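Local structure of uroporphyrinogen-III synthetase (Pseudomonas syringae pv. tomato, 3RE1) at residues W15-T20 / P223-S228; A27-V32 / A249-L254; L197-G202 / E206-L211; N242-R247 / L255-D260. The protein probably catalyses the cyclisation of the linear tetrapyrrole hydroxymethylbilane to uroporphyrinogen III in porphyrin biosynthesis. All coordinates share one frame; numbering follows the deposited sequence.

Contact 1 of 4, residues W15-T20 / P223-S228; sequences WRLLLT and PLFVPS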
loop_
_atom_site.group_PDB
_atom_site.type_symbol
_atom_site.label_atom_id
_atom_site.label_comp_id
_atom_site.label_asym_id
_atom_site.label_seq_id
_atom_site.Cartn_x
_atom_site.Cartn_y
_atom_site.Cartn_z
ATOM N N TRP A 15 10.857 21.965 5.386
ATOM C CA TRP A 15 10.121 20.765 5.793
ATOM C C TRP A 15 11.086 19.663 6.179
ATOM O O TRP A 15 11.933 19.265 5.394
ATOM C CB TRP A 15 9.224 20.253 4.656
ATOM C CG TRP A 15 8.072 21.161 4.316
ATOM C CD1 TRP A 15 8.041 22.132 3.348
ATOM C CD2 TRP A 15 6.797 21.195 4.949
ATOM N NE1 TRP A 15 6.823 22.776 3.351
ATOM C CE2 TRP A 15 6.038 22.215 4.320
ATOM C CE3 TRP A 15 6.220 20.471 5.995
ATOM C CZ2 TRP A 15 4.719 22.522 4.696
ATOM C CZ3 TRP A 15 4.897 20.784 6.382
ATOM C CH2 TRP A 15 4.164 21.798 5.723
ATOM N N ARG A 16 10.948 19.178 7.403
ATOM C CA ARG A 16 11.809 18.136 7.926
ATOM C C ARG A 16 10.858 16.996 8.167
ATOM O O ARG A 16 10.407 16.794 9.284
ATOM C CB ARG A 16 12.451 18.574 9.255
ATOM C CG ARG A 16 13.686 19.515 9.164
ATOM C CD ARG A 16 14.972 18.693 9.322
ATOM N NE ARG A 16 15.703 18.937 10.568
ATOM C CZ ARG A 16 16.921 18.442 10.827
ATOM N NH1 ARG A 16 17.552 17.686 9.939
ATOM N NH2 ARG A 16 17.520 18.701 11.981
ATOM N N LEU A 17 10.550 16.261 7.108
ATOM C CA LEU A 17 9.539 15.225 7.160
ATOM C C LEU A 17 9.950 13.965 7.880
ATOM O O LEU A 17 11.123 13.645 7.958
ATOM C CB LEU A 17 9.117 14.892 5.741
ATOM C CG LEU A 17 8.537 16.122 5.055
ATOM C CD1 LEU A 17 8.187 15.745 3.647
ATOM C CD2 LEU A 17 7.291 16.629 5.805
ATOM N N LEU A 18 8.963 13.266 8.421
ATOM C CA LEU A 18 9.167 11.971 9.040
ATOM C C LEU A 18 8.528 11.011 8.048
ATOM O O LEU A 18 7.487 11.331 7.487
ATOM C CB LEU A 18 8.404 11.879 10.359
ATOM C CG LEU A 18 8.876 10.854 11.407
ATOM C CD1 LEU A 18 7.685 10.332 12.196
ATOM C CD2 LEU A 18 9.551 9.701 10.776
ATOM N N LEU A 19 9.167 9.866 7.807
ATOM C CA LEU A 19 8.695 8.881 6.843
ATOM C C LEU A 19 8.505 7.636 7.626
ATOM O O LEU A 19 9.361 7.270 8.431
ATOM C CB LEU A 19 9.700 8.644 5.736
ATOM C CG LEU A 19 10.141 9.869 4.926
ATOM C CD1 LEU A 19 11.144 9.454 3.832
ATOM C CD2 LEU A 19 8.976 10.520 4.308
ATOM N N THR A 20 7.358 6.989 7.403
ATOM C CA THR A 20 6.996 5.795 8.158
ATOM C C THR A 20 6.868 4.470 7.394
ATOM O O THR A 20 6.681 3.407 8.006
ATOM C CB THR A 20 5.704 6.029 8.916
ATOM O OG1 THR A 20 4.645 6.208 7.972
ATOM C CG2 THR A 20 5.837 7.276 9.828
ATOM N N PRO A 223 1.634 18.775 10.557
ATOM C CA PRO A 223 1.045 18.422 9.271
ATOM C C PRO A 223 1.155 16.943 9.050
ATOM O O PRO A 223 2.234 16.377 9.181
ATOM C CB PRO A 223 1.886 19.196 8.270
ATOM C CG PRO A 223 2.230 20.462 9.052
ATOM C CD PRO A 223 2.553 19.920 10.442
ATOM N N LEU A 224 0.036 16.315 8.714
ATOM C CA LEU A 224 0.037 14.895 8.462
ATOM C C LEU A 224 -0.309 14.604 7.009
ATOM O O LEU A 224 -1.424 14.902 6.561
ATOM C CB LEU A 224 -0.934 14.194 9.417
ATOM C CG LEU A 224 -1.184 12.708 9.153
ATOM C CD1 LEU A 224 0.095 11.930 9.338
ATOM C CD2 LEU A 224 -2.308 12.213 10.054
ATOM N N PHE A 225 0.633 13.994 6.295
ATOM C CA PHE A 225 0.462 13.671 4.878
ATOM C C PHE A 225 -0.039 12.225 4.607
ATOM O O PHE A 225 0.721 11.244 4.663
ATOM C CB PHE A 225 1.786 13.921 4.141
ATOM C CG PHE A 225 2.199 15.364 4.121
ATOM C CD1 PHE A 225 2.866 15.920 5.207
ATOM C CD2 PHE A 225 1.869 16.185 3.032
ATOM C CE1 PHE A 225 3.211 17.266 5.210
ATOM C CE2 PHE A 225 2.196 17.516 3.014
ATOM C CZ PHE A 225 2.882 18.073 4.107
ATOM N N VAL A 226 -1.335 12.118 4.331
ATOM C CA VAL A 226 -1.989 10.843 4.114
ATOM C C VAL A 226 -2.140 10.552 2.630
ATOM O O VAL A 226 -2.338 11.469 1.826
ATOM C CB VAL A 226 -3.364 10.840 4.774
ATOM C CG1 VAL A 226 -3.192 11.338 6.175
ATOM C CG2 VAL A 226 -4.364 11.719 3.985
ATOM N N PRO A 227 -2.072 9.270 2.250
ATOM C CA PRO A 227 -2.140 8.844 0.859
ATOM C C PRO A 227 -3.512 8.977 0.212
ATOM O O PRO A 227 -3.594 9.102 -1.015
ATOM C CB PRO A 227 -1.734 7.363 0.930
ATOM C CG PRO A 227 -1.163 7.158 2.292
ATOM C CD PRO A 227 -1.927 8.105 3.139
ATOM N N SER A 228 -4.591 8.955 1.005
ATOM C CA SER A 228 -5.932 8.991 0.421
ATOM C C SER A 228 -7.031 9.483 1.355
ATOM O O SER A 228 -6.799 9.680 2.542
ATOM C CB SER A 228 -6.277 7.603 -0.086
ATOM O OG SER A 228 -6.324 6.686 1.006
#
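No polar bond joins Trp-15 and Leu-17 to Pro-223 and Phe-225; the contact is made by rings and methyl groups alone. The main pair is an offset edge-to-face stack. Phe-225 turns its edge toward the face of the six-membered ring of Trp-15, with ring centroids 5.7 Å apart and planes at 83°. The CE1-CZ edge of Phe-225 comes nearest, both atoms 4.1 Å from Trp-15 CZ3. Pro-223 takes a different side of the indole. It lies at the edge, in the ring plane, with its CG 3.8 Å from Trp-15 CZ3. Leu-17 meets the phenyl ring of Phe-225 through one branch, CD2, which lies 4.2 Å from Phe-225 CE1. The two side chains run at about a right angle. The CG of Trp-15 sits beside its own backbone N (chi1 -68°), and this turn carries the indole toward Pro-223 and Phe-225. Strand 196-198 lies between strands 16-19 and 224-226, so the side chains reach across it. Leu-258 of helix 251-260 touches Trp-15, Leu-17 and Phe-225. The contact therefore rests on dispersion and on the weak electrostatic attraction of a ring edge for an aromatic face.

Contact 2 of 4, residues A27-V32 / A249-L254; sequences AALARV and ASAAAL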
loop_
_atom_site.group_PDB
_atom_site.type_symbol
_atom_site.label_atom_id
_atom_site.label_comp_id
_atom_site.label_asym_id
_atom_site.label_seq_id
_atom_site.Cartn_x
_atom_site.Cartn_y
_atom_site.Cartn_z
ATOM N N ALA A 27 13.841 4.655 2.094
ATOM C CA ALA A 27 15.234 4.896 1.734
ATOM C C ALA A 27 15.296 5.520 0.333
ATOM O O ALA A 27 16.084 6.434 0.101
ATOM C CB ALA A 27 16.019 3.626 1.804
ATOM N N ALA A 28 14.436 5.059 -0.577
ATOM C CA ALA A 28 14.354 5.612 -1.925
ATOM C C ALA A 28 13.631 6.933 -1.907
ATOM O O ALA A 28 14.034 7.890 -2.574
ATOM C CB ALA A 28 13.625 4.663 -2.842
ATOM N N LEU A 29 12.538 6.971 -1.152
ATOM C CA LEU A 29 11.768 8.184 -1.002
ATOM C C LEU A 29 12.685 9.230 -0.398
ATOM O O LEU A 29 12.657 10.399 -0.783
ATOM C CB LEU A 29 10.562 7.950 -0.091
ATOM C CG LEU A 29 9.630 9.154 0.107
ATOM C CD1 LEU A 29 9.145 9.676 -1.222
ATOM C CD2 LEU A 29 8.422 8.795 0.959
ATOM N N ALA A 30 13.496 8.791 0.556
ATOM C CA ALA A 30 14.422 9.673 1.254
ATOM C C ALA A 30 15.352 10.311 0.244
ATOM O O ALA A 30 15.619 11.512 0.317
ATOM C CB ALA A 30 15.217 8.902 2.281
ATOM N N ARG A 31 15.821 9.499 -0.706
ATOM C CA ARG A 31 16.676 9.960 -1.786
ATOM C C ARG A 31 15.980 11.033 -2.648
ATOM O O ARG A 31 16.415 12.186 -2.669
ATOM C CB ARG A 31 17.103 8.768 -2.652
ATOM C CG ARG A 31 18.356 9.017 -3.484
ATOM C CD ARG A 31 19.624 9.021 -2.612
ATOM N NE ARG A 31 19.880 7.710 -2.010
ATOM C CZ ARG A 31 20.476 6.691 -2.640
ATOM N NH1 ARG A 31 20.890 6.817 -3.905
ATOM N NH2 ARG A 31 20.649 5.537 -2.003
ATOM N N VAL A 32 14.906 10.667 -3.351
ATOM C CA VAL A 32 14.247 11.625 -4.242
ATOM C C VAL A 32 13.880 12.908 -3.508
ATOM O O VAL A 32 13.821 13.987 -4.110
ATOM C CB VAL A 32 12.987 11.042 -4.902
ATOM C CG1 VAL A 32 12.221 10.179 -3.908
ATOM C CG2 VAL A 32 12.114 12.196 -5.420
ATOM N N ALA A 249 0.524 7.455 -2.873
ATOM C CA ALA A 249 1.741 7.396 -2.063
ATOM C C ALA A 249 3.059 7.485 -2.868
ATOM O O ALA A 249 4.130 7.128 -2.353
ATOM C CB ALA A 249 1.719 6.128 -1.200
ATOM N N SER A 250 2.975 7.963 -4.112
ATOM C CA SER A 250 4.162 8.159 -4.962
ATOM C C SER A 250 4.841 9.479 -4.597
ATOM O O SER A 250 4.174 10.499 -4.314
ATOM C CB SER A 250 3.783 8.200 -6.445
ATOM O OG SER A 250 3.102 9.412 -6.741
ATOM N N ALA A 251 6.173 9.449 -4.631
ATOM C CA ALA A 251 6.998 10.597 -4.271
ATOM C C ALA A 251 6.421 11.894 -4.818
ATOM O O ALA A 251 6.277 12.883 -4.098
ATOM C CB ALA A 251 8.390 10.386 -4.793
ATOM N N ALA A 252 6.076 11.873 -6.100
ATOM C CA ALA A 252 5.541 13.056 -6.756
ATOM C C ALA A 252 4.373 13.623 -5.982
ATOM O O ALA A 252 4.460 14.721 -5.442
ATOM C CB ALA A 252 5.121 12.729 -8.169
ATOM N N ALA A 253 3.287 12.853 -5.909
ATOM C CA ALA A 253 2.056 13.307 -5.246
ATOM C C ALA A 253 2.352 13.986 -3.903
ATOM O O ALA A 253 1.587 14.842 -3.432
ATOM C CB ALA A 253 1.080 12.137 -5.072
ATOM N N LEU A 254 3.485 13.614 -3.309
ATOM C CA LEU A 254 3.930 14.220 -2.063
ATOM C C LEU A 254 4.544 15.592 -2.290
ATOM O O LEU A 254 4.167 16.571 -1.637
ATOM C CB LEU A 254 4.931 13.309 -1.344
ATOM C CG LEU A 254 5.402 13.794 0.020
ATOM C CD1 LEU A 254 4.195 14.232 0.867
ATOM C CD2 LEU A 254 6.170 12.676 0.699
#
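Leu-29 and Val-32 lie one turn apart on helix 23-34, and both meet the methyl group of Ala-251. The methyl points at the first helix. Leu-29 CD1 approaches it from one direction, 3.7 Å from Ala-251 CB, and also reaches Ala-251 CA at 3.8 Å. Val-32 comes from another direction, about 65° away as seen from the methyl carbon. Its CG1 lies 3.9 Å from Ala-251 CB, and its CG2 is slightly more distant. The two branches of Leu-29 divide the work. While CD1 is on Ala-251, CD2 faces Leu-254, with 4.5 Å between Leu-29 CD2 and Leu-254 CD2. The start of the leucine side chain does not point straight across. Its CG is trans to the backbone N (chi1 -178°), and this swings the two methyls over to the second helix. Ala-251 is the first residue of helix 251-260, directly after Ser-250 at the N-cap. The small methyl lets this first turn come close, with Leu-29 CA and Ala-251 CA 6.3 Å apart. Just before it, Ala-249 O accepts a hydrogen bond from Arg-21 NH1. Both leucines also touch the sheet, Leu-29 at Leu-19 and Leu-254 at Phe-225. Two neighbouring helices on one face of a parallel sheet of order 2-1-3-4-5, one following the first strand and one the last, are the arrangement of a flavodoxin-like domain.

Contact 3 of 4, residues L197-G202 / E206-L211; sequences LVVSSG and EHLLQL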
loop_
_atom_site.group_PDB
_atom_site.type_symbol
_atom_site.label_atom_id
_atom_site.label_comp_id
_atom_site.label_asym_id
_atom_site.label_seq_id
_atom_site.Cartn_x
_atom_site.Cartn_y
_atom_site.Cartn_z
ATOM N N LEU A 197 4.640 14.931 9.129
ATOM C CA LEU A 197 4.525 13.486 9.268
ATOM C C LEU A 197 3.908 12.896 8.029
ATOM O O LEU A 197 2.918 13.415 7.516
ATOM C CB LEU A 197 3.672 13.137 10.498
ATOM C CG LEU A 197 4.068 13.837 11.806
ATOM C CD1 LEU A 197 2.971 13.665 12.882
ATOM C CD2 LEU A 197 5.406 13.312 12.311
ATOM N N VAL A 198 4.499 11.800 7.560
ATOM C CA VAL A 198 4.014 11.086 6.380
ATOM C C VAL A 198 3.757 9.620 6.658
ATOM O O VAL A 198 4.560 8.967 7.311
ATOM C CB VAL A 198 5.001 11.150 5.229
ATOM C CG1 VAL A 198 4.412 10.433 3.998
ATOM C CG2 VAL A 198 5.313 12.612 4.888
ATOM N N VAL A 199 2.613 9.133 6.167
ATOM C CA VAL A 199 2.219 7.755 6.255
ATOM C C VAL A 199 1.837 7.322 4.841
ATOM O O VAL A 199 1.398 8.144 4.037
ATOM C CB VAL A 199 1.005 7.564 7.165
ATOM C CG1 VAL A 199 1.403 7.763 8.576
ATOM C CG2 VAL A 199 -0.092 8.495 6.765
ATOM N N SER A 200 2.009 6.040 4.532
ATOM C CA SER A 200 1.741 5.574 3.188
ATOM C C SER A 200 0.532 4.641 3.083
ATOM O O SER A 200 0.088 4.344 1.974
ATOM C CB SER A 200 2.972 4.888 2.634
ATOM O OG SER A 200 3.219 3.678 3.330
ATOM N N SER A 201 0.003 4.189 4.224
ATOM C CA SER A 201 -1.162 3.309 4.247
ATOM C C SER A 201 -2.013 3.582 5.468
ATOM O O SER A 201 -1.628 4.344 6.352
ATOM C CB SER A 201 -0.716 1.839 4.283
ATOM O OG SER A 201 0.051 1.542 5.448
ATOM N N GLY A 202 -3.170 2.939 5.525
ATOM C CA GLY A 202 -4.021 3.080 6.664
ATOM C C GLY A 202 -3.403 2.348 7.851
ATOM O O GLY A 202 -3.374 2.871 8.969
ATOM N N GLU A 206 -2.170 3.634 11.588
ATOM C CA GLU A 206 -2.200 2.809 12.775
ATOM C C GLU A 206 -0.724 2.471 12.835
ATOM O O GLU A 206 -0.022 2.596 11.821
ATOM C CB GLU A 206 -2.999 1.546 12.505
ATOM C CG GLU A 206 -4.497 1.762 12.267
ATOM C CD GLU A 206 -5.154 0.605 11.469
ATOM O OE1 GLU A 206 -4.514 -0.473 11.322
ATOM O OE2 GLU A 206 -6.310 0.773 10.992
ATOM N N HIS A 207 -0.219 2.057 13.987
ATOM C CA HIS A 207 1.225 1.817 14.110
ATOM C C HIS A 207 1.996 3.161 14.215
ATOM O O HIS A 207 3.231 3.181 14.245
ATOM C CB HIS A 207 1.781 0.978 12.917
ATOM C CG HIS A 207 1.249 -0.428 12.831
ATOM N ND1 HIS A 207 1.851 -1.410 12.062
ATOM C CD2 HIS A 207 0.157 -1.018 13.401
ATOM C CE1 HIS A 207 1.158 -2.537 12.161
ATOM N NE2 HIS A 207 0.126 -2.324 12.968
ATOM N N LEU A 208 1.268 4.275 14.214
ATOM C CA LEU A 208 1.863 5.608 14.328
ATOM C C LEU A 208 1.221 6.180 15.536
ATOM O O LEU A 208 1.885 6.590 16.458
ATOM C CB LEU A 208 1.514 6.504 13.153
ATOM C CG LEU A 208 1.860 8.003 13.341
ATOM C CD1 LEU A 208 3.362 8.184 13.492
ATOM C CD2 LEU A 208 1.340 8.891 12.190
ATOM N N LEU A 209 -0.107 6.190 15.504
ATOM C CA LEU A 209 -0.938 6.555 16.633
ATOM C C LEU A 209 -0.651 5.575 17.790
ATOM O O LEU A 209 -0.920 5.856 18.962
ATOM C CB LEU A 209 -2.397 6.469 16.209
ATOM C CG LEU A 209 -3.471 6.834 17.223
ATOM C CD1 LEU A 209 -3.409 8.311 17.543
ATOM C CD2 LEU A 209 -4.837 6.471 16.642
ATOM N N GLN A 210 -0.088 4.426 17.442
ATOM C CA GLN A 210 0.328 3.461 18.440
ATOM C C GLN A 210 1.605 3.972 19.093
ATOM O O GLN A 210 1.577 4.432 20.231
ATOM C CB GLN A 210 0.596 2.124 17.771
ATOM C CG GLN A 210 0.798 0.974 18.715
ATOM C CD GLN A 210 1.133 -0.311 17.957
ATOM O OE1 GLN A 210 0.434 -0.708 17.012
ATOM N NE2 GLN A 210 2.213 -0.965 18.364
ATOM N N LEU A 211 2.713 3.900 18.352
ATOM C CA LEU A 211 4.016 4.356 18.820
ATOM C C LEU A 211 3.928 5.745 19.400
ATOM O O LEU A 211 4.682 6.105 20.307
ATOM C CB LEU A 211 5.022 4.369 17.667
ATOM C CG LEU A 211 5.449 3.005 17.127
ATOM C CD1 LEU A 211 6.589 3.221 16.159
ATOM C CD2 LEU A 211 5.869 2.068 18.259
#
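The backbone N of Glu-206 donates to Gly-202 O across one short helical turn, at 3.0 Å and with a nearly straight N-H...O angle of 170°. The donor lies a little out of the carbonyl plane. This bond spans four residues and closes helix 202-205, which starts at Gly-202 after Ser-201 in the N-cap position. Glu-206 is the first residue to leave helical geometry, and His-207 then turns with a positive phi of 76°. The side chain of Glu-206 runs past the same carbonyl oxygen. Its CG lies 3.7 Å from Gly-202 O, and its CD 3.8 Å from Gly-202 O. These are carbon-oxygen contacts, not hydrogen bonds. The apolar part of the contact is one pair, further in. Val-199 CG1 meets Leu-208 CD2 at 3.8 Å, and the two side chains run at about a right angle. Leu-208 holds its CG opposite its own backbone N (chi1 168°), which sends the CD2 branch toward the valine. Both residues are buried, whereas Glu-206 is exposed. The contact thus has a polar outer part and an apolar inner part. Val-199 follows directly on strand 196-198 and forms a backbone hydrogen bond with Phe-225 of strand 224-226. Val-198 points the other way, onto Leu-19 and Phe-225. The turn therefore folds back over the sheet face opposite to helix 251-260, and the chain passes through Leu-208 into the short helix 209-212.

Contact 4 of 4, residues N242-R247 / L255-D260; sequences NVIDCR and LAALRD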
loop_
_atom_site.group_PDB
_atom_site.type_symbol
_atom_site.label_atom_id
_atom_site.label_comp_id
_atom_site.label_asym_id
_atom_site.label_seq_id
_atom_site.Cartn_x
_atom_site.Cartn_y
_atom_site.Cartn_z
ATOM N N ASN A 242 -4.457 18.679 11.237
ATOM C CA ASN A 242 -3.942 19.213 9.980
ATOM C C ASN A 242 -3.638 18.074 9.009
ATOM O O ASN A 242 -2.492 17.712 8.814
ATOM C CB ASN A 242 -2.690 20.070 10.228
ATOM C CG ASN A 242 -2.241 20.822 8.966
ATOM O OD1 ASN A 242 -2.983 20.862 7.975
ATOM N ND2 ASN A 242 -1.017 21.396 8.983
ATOM N N VAL A 243 -4.682 17.509 8.416
ATOM C CA VAL A 243 -4.535 16.370 7.533
ATOM C C VAL A 243 -4.399 16.802 6.085
ATOM O O VAL A 243 -5.262 17.486 5.547
ATOM C CB VAL A 243 -5.711 15.402 7.669
ATOM C CG1 VAL A 243 -5.499 14.185 6.745
ATOM C CG2 VAL A 243 -5.862 14.989 9.142
ATOM N N ILE A 244 -3.304 16.385 5.464
ATOM C CA ILE A 244 -3.019 16.769 4.096
ATOM C C ILE A 244 -3.168 15.571 3.204
ATOM O O ILE A 244 -2.389 14.625 3.283
ATOM C CB ILE A 244 -1.578 17.374 3.958
ATOM C CG1 ILE A 244 -1.465 18.647 4.831
ATOM C CG2 ILE A 244 -1.247 17.641 2.476
ATOM C CD1 ILE A 244 -1.265 18.379 6.304
ATOM N N ASP A 245 -4.179 15.629 2.351
ATOM C CA ASP A 245 -4.498 14.536 1.443
ATOM C C ASP A 245 -3.627 14.642 0.172
ATOM O O ASP A 245 -3.663 15.660 -0.510
ATOM C CB ASP A 245 -6.002 14.595 1.102
ATOM C CG ASP A 245 -6.506 13.349 0.343
ATOM O OD1 ASP A 245 -5.782 12.812 -0.557
ATOM O OD2 ASP A 245 -7.656 12.921 0.649
ATOM N N CYS A 246 -2.837 13.607 -0.113
ATOM C CA CYS A 246 -2.023 13.527 -1.329
ATOM C C CYS A 246 -2.727 12.533 -2.260
ATOM O O CYS A 246 -3.385 11.588 -1.793
ATOM C CB CYS A 246 -0.625 12.984 -1.006
ATOM S SG CYS A 246 0.188 13.669 0.484
ATOM N N ARG A 247 -2.615 12.717 -3.568
ATOM C CA ARG A 247 -3.218 11.736 -4.469
ATOM C C ARG A 247 -2.296 10.509 -4.615
ATOM O O ARG A 247 -1.534 10.396 -5.582
ATOM C CB ARG A 247 -3.503 12.359 -5.813
ATOM N N LEU A 255 5.495 15.667 -3.210
ATOM C CA LEU A 255 6.118 16.943 -3.507
ATOM C C LEU A 255 5.018 17.919 -3.909
ATOM O O LEU A 255 5.012 19.074 -3.461
ATOM C CB LEU A 255 7.140 16.795 -4.630
ATOM C CG LEU A 255 8.138 15.648 -4.432
ATOM C CD1 LEU A 255 8.992 15.498 -5.656
ATOM C CD2 LEU A 255 8.995 15.895 -3.210
ATOM N N ALA A 256 4.075 17.451 -4.728
ATOM C CA ALA A 256 2.972 18.286 -5.160
ATOM C C ALA A 256 2.194 18.791 -3.959
ATOM O O ALA A 256 1.649 19.912 -3.984
ATOM C CB ALA A 256 2.062 17.526 -6.095
ATOM N N ALA A 257 2.150 17.981 -2.900
ATOM C CA ALA A 257 1.405 18.364 -1.702
ATOM C C ALA A 257 2.177 19.358 -0.852
ATOM O O ALA A 257 1.592 20.301 -0.304
ATOM C CB ALA A 257 1.032 17.146 -0.880
ATOM N N LEU A 258 3.484 19.148 -0.734
ATOM C CA LEU A 258 4.342 20.080 -0.005
ATOM C C LEU A 258 4.273 21.459 -0.661
ATOM O O LEU A 258 3.955 22.445 -0.006
ATOM C CB LEU A 258 5.779 19.562 0.007
ATOM C CG LEU A 258 5.987 18.260 0.779
ATOM C CD1 LEU A 258 7.241 17.511 0.326
ATOM C CD2 LEU A 258 6.067 18.589 2.245
ATOM N N ARG A 259 4.544 21.520 -1.963
ATOM C CA ARG A 259 4.478 22.788 -2.712
ATOM C C ARG A 259 3.132 23.461 -2.523
ATOM O O ARG A 259 3.030 24.681 -2.560
ATOM C CB ARG A 259 4.657 22.575 -4.214
ATOM C CG ARG A 259 5.861 21.771 -4.651
ATOM C CD ARG A 259 5.845 21.648 -6.185
ATOM N NE ARG A 259 4.597 21.032 -6.675
ATOM C CZ ARG A 259 4.248 20.916 -7.958
ATOM N NH1 ARG A 259 5.049 21.384 -8.926
ATOM N NH2 ARG A 259 3.086 20.330 -8.270
ATOM N N ASP A 260 2.100 22.645 -2.341
ATOM C CA ASP A 260 0.732 23.127 -2.195
ATOM C C ASP A 260 0.462 23.657 -0.781
ATOM O O ASP A 260 -0.480 24.431 -0.565
ATOM C CB ASP A 260 -0.244 21.992 -2.545
ATOM C CG ASP A 260 -1.386 22.453 -3.435
ATOM O OD1 ASP A 260 -1.117 23.032 -4.518
ATOM O OD2 ASP A 260 -2.558 22.225 -3.056
#
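Ala-257 is met by both Cys-246 and Ile-244 and loses the largest area in this contact. Its methyl points from helix 251-260 toward segment 242-247. Cys-246 SG lies 3.8 Å from Ala-257 CB. Ile-244 adds its CG2 branch, 4.1 Å from Ala-257 CB. Seen from the alanine methyl, the sulfur and the isoleucine methyl lie about 70° apart, so they touch it on different flanks. No hydrogen bond crosses between the segments. The backbones come near each other here, and Cys-246 CA is 5.9 Å from Ala-257 CA. Cys-246 keeps SG beside its own backbone N (chi1 -44°), and this turn brings the sulfur onto the methyl. In Ile-244 the start of the side chain points at the helix but the longer branch leads away, leaving CG2 to make the touch. The chain runs here from strand 243-245 through a short loop into helix 251-260, which packs back on the strand it follows. These are the last strand of the five-stranded parallel sheet in a flavodoxin-like domain and the helix that follows it, and strand 243-245 is an edge strand of that sheet. Backbone hydrogen bonds of Ile-244 with Leu-224 and Val-226, and of Cys-246 with Val-226, tie this edge to strand 224-226. On the helix, Leu-258 points away from strand 243-245. Side chains alternate along the strand: Val-243 touches Ala-232 and Ala-235 of helix 229-238, on the other face of the sheet.

In the fold
All four contacts belong to one flavodoxin-like domain. Contacts 1, 3 and 4 share its sheet: the centre of contact 1 is about 9 Å from those of contacts 3 and 4. Strand 224-226 bonds on both flanks, with probable hydrogen bonds from Phe-225 N to Leu-197 O (2.7 Å) and between Leu-224 N and Asn-242 O (2.9 Å). Contacts 2 and 4 both use helix 251-260. Phe-225 CD2 touches Leu-254 CD1 at 3.7 Å, joining contact 1 to contact 2. Contacts 3 and 4 do not touch; their nearest atoms are about 6 Å apart. No ligand marks the active site, which, as in relatives, probably lies in the cleft between the two domains.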